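Local structure of PmbA-related protein (Thermotoga maritima, 1VL4) at residues Met150-Met155 with Phe183-Ala188. The protein is probably a metallopeptidase of the U62 (PmbA/TldD) family and a putative modulator of DNA gyrase. Sequence-based numbering, arbitrary orientation.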
loop_
_atom_site.group_PDB
_atom_site.type_symbol
_atom_site.label_atom_id
_atom_site.label_comp_id
_atom_site.label_asym_id
_atom_site.label_seq_id
_atom_site.Cartn_x
_atom_site.Cartn_y
_atom_site.Cartn_z
ATOM N N MET A 150 -0.213 25.641 -12.694
ATOM C CA MET A 150 0.620 24.504 -12.967
ATOM C C MET A 150 -0.177 23.251 -13.249
ATOM O O MET A 150 -1.422 23.198 -13.118
ATOM C CB MET A 150 1.571 24.261 -11.812
ATOM C CG MET A 150 0.972 23.600 -10.617
ATOM S SD MET A 150 2.265 23.407 -9.367
ATOM C CE MET A 150 1.869 24.799 -8.315
ATOM N N VAL A 151 0.571 22.217 -13.628
ATOM C CA VAL A 151 -0.001 20.923 -13.964
ATOM C C VAL A 151 0.802 19.866 -13.206
ATOM O O VAL A 151 1.797 19.337 -13.705
ATOM C CB VAL A 151 -0.018 20.714 -15.496
ATOM C CG1 VAL A 151 -0.744 19.437 -15.830
ATOM C CG2 VAL A 151 -0.681 21.900 -16.188
ATOM N N PRO A 152 0.401 19.590 -11.964
ATOM C CA PRO A 152 1.342 18.872 -11.111
ATOM C C PRO A 152 1.563 17.437 -11.568
ATOM O O PRO A 152 2.614 16.862 -11.311
ATOM C CB PRO A 152 0.645 18.884 -9.746
ATOM C CG PRO A 152 -0.443 19.947 -9.870
ATOM C CD PRO A 152 -0.853 19.918 -11.263
ATOM N N THR A 153 0.558 16.863 -12.222
ATOM C CA THR A 153 0.620 15.511 -12.649
ATOM C C THR A 153 -0.054 15.286 -13.991
ATOM O O THR A 153 -1.128 15.767 -14.253
ATOM C CB THR A 153 0.023 14.563 -11.571
ATOM O OG1 THR A 153 0.814 14.620 -10.395
ATOM C CG2 THR A 153 0.018 13.119 -12.026
ATOM N N VAL A 154 0.642 14.521 -14.839
ATOM C CA VAL A 154 0.019 13.786 -15.944
ATOM C C VAL A 154 0.541 12.364 -15.838
ATOM O O VAL A 154 1.754 12.122 -15.673
ATOM C CB VAL A 154 0.359 14.379 -17.323
ATOM C CG1 VAL A 154 -0.087 13.469 -18.438
ATOM C CG2 VAL A 154 -0.237 15.754 -17.493
ATOM N N MET A 155 -0.368 11.427 -15.892
ATOM C CA MET A 155 0.007 10.038 -15.851
ATOM C C MET A 155 -0.603 9.194 -16.982
ATOM O O MET A 155 -1.799 9.207 -17.237
ATOM C CB MET A 155 -0.331 9.465 -14.491
ATOM C CG MET A 155 0.392 8.158 -14.157
ATOM S SD MET A 155 -0.406 7.362 -12.755
ATOM C CE MET A 155 -0.352 8.846 -11.662
ATOM N N PHE A 183 -4.335 10.395 -17.433
ATOM C CA PHE A 183 -4.844 11.210 -16.332
ATOM C C PHE A 183 -4.072 12.517 -16.353
ATOM O O PHE A 183 -2.878 12.572 -16.655
ATOM C CB PHE A 183 -4.665 10.498 -14.966
ATOM C CG PHE A 183 -4.826 11.417 -13.713
ATOM C CD1 PHE A 183 -6.089 11.600 -13.128
ATOM C CD2 PHE A 183 -3.742 12.046 -13.137
ATOM C CE1 PHE A 183 -6.257 12.378 -12.036
ATOM C CE2 PHE A 183 -3.909 12.853 -12.038
ATOM C CZ PHE A 183 -5.180 13.005 -11.468
ATOM N N ALA A 184 -4.763 13.595 -16.018
ATOM C CA ALA A 184 -4.127 14.884 -15.840
ATOM C C ALA A 184 -4.759 15.636 -14.678
ATOM O O ALA A 184 -5.979 15.521 -14.440
ATOM C CB ALA A 184 -4.240 15.699 -17.104
ATOM N N MET A 185 -3.931 16.389 -13.962
ATOM C CA MET A 185 -4.403 17.251 -12.863
ATOM C C MET A 185 -3.813 18.646 -13.032
ATOM O O MET A 185 -2.588 18.797 -13.218
ATOM C CB MET A 185 -4.034 16.666 -11.477
ATOM C CG MET A 185 -4.741 17.402 -10.312
ATOM S SD MET A 185 -3.626 17.697 -8.941
ATOM C CE MET A 185 -4.094 19.320 -8.354
ATOM N N ALA A 186 -4.681 19.656 -12.952
ATOM C CA ALA A 186 -4.271 21.030 -13.093
ATOM C C ALA A 186 -4.602 21.854 -11.838
ATOM O O ALA A 186 -5.488 21.512 -11.074
ATOM C CB ALA A 186 -4.880 21.626 -14.329
ATOM N N ILE A 187 -3.813 22.888 -11.595
ATOM C CA ILE A 187 -4.081 23.883 -10.511
ATOM C C ILE A 187 -4.315 25.272 -11.095
ATOM O O ILE A 187 -3.464 25.784 -11.834
ATOM C CB ILE A 187 -2.924 23.936 -9.491
ATOM C CG1 ILE A 187 -2.771 22.553 -8.832
ATOM C CG2 ILE A 187 -3.160 25.053 -8.434
ATOM C CD1 ILE A 187 -1.661 22.433 -7.857
ATOM N N ALA A 188 -5.472 25.883 -10.733
ATOM C CA ALA A 188 -5.876 27.218 -11.185
ATOM C C ALA A 188 -5.604 28.284 -10.097
ATOM O O ALA A 188 -5.646 28.013 -8.896
ATOM C CB ALA A 188 -7.348 27.214 -11.561
#
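M150-M155 and F183-A188 run antiparallel, their axes 4.6 Å apart at closest approach, with I187 N bonded nearly straight to M150 O (2.9 Å, 176°) at one end and M155 and F183 exchanging two N-H...O bonds at the other. Between these ends the register slips by one residue at P152, a beta bulge. P152 has no N-H to offer the facing carbonyl of M185, and the bulge, where regular pairing is interrupted anyway, tolerates a proline; pairing resumes at once, M185 N reaching T153 O at 2.9 Å. The proline ring leans over the second strand, its CG packed tightly against I187 CD1 at 3.4 Å and also meeting M185 CE at 4.0 Å. On the same face M150 lies alongside I187, and T153, with OG1 beside the backbone N (chi1 -64°) and the methyl therefore anti to it, brings CG2 to the F183 ring edge, 3.9 Å from CE2. The reverse face carries small or beta-branched residues: V154 CG2 touches A184 CB at 4.0 Å, V151 and V154 rest on helix 128-143, and the small methyl of A184 lets helix 210-223 pack close. Strands 148-167 and 172-188 thus form a long beta hairpin inside a six-stranded antiparallel sheet backed by helices.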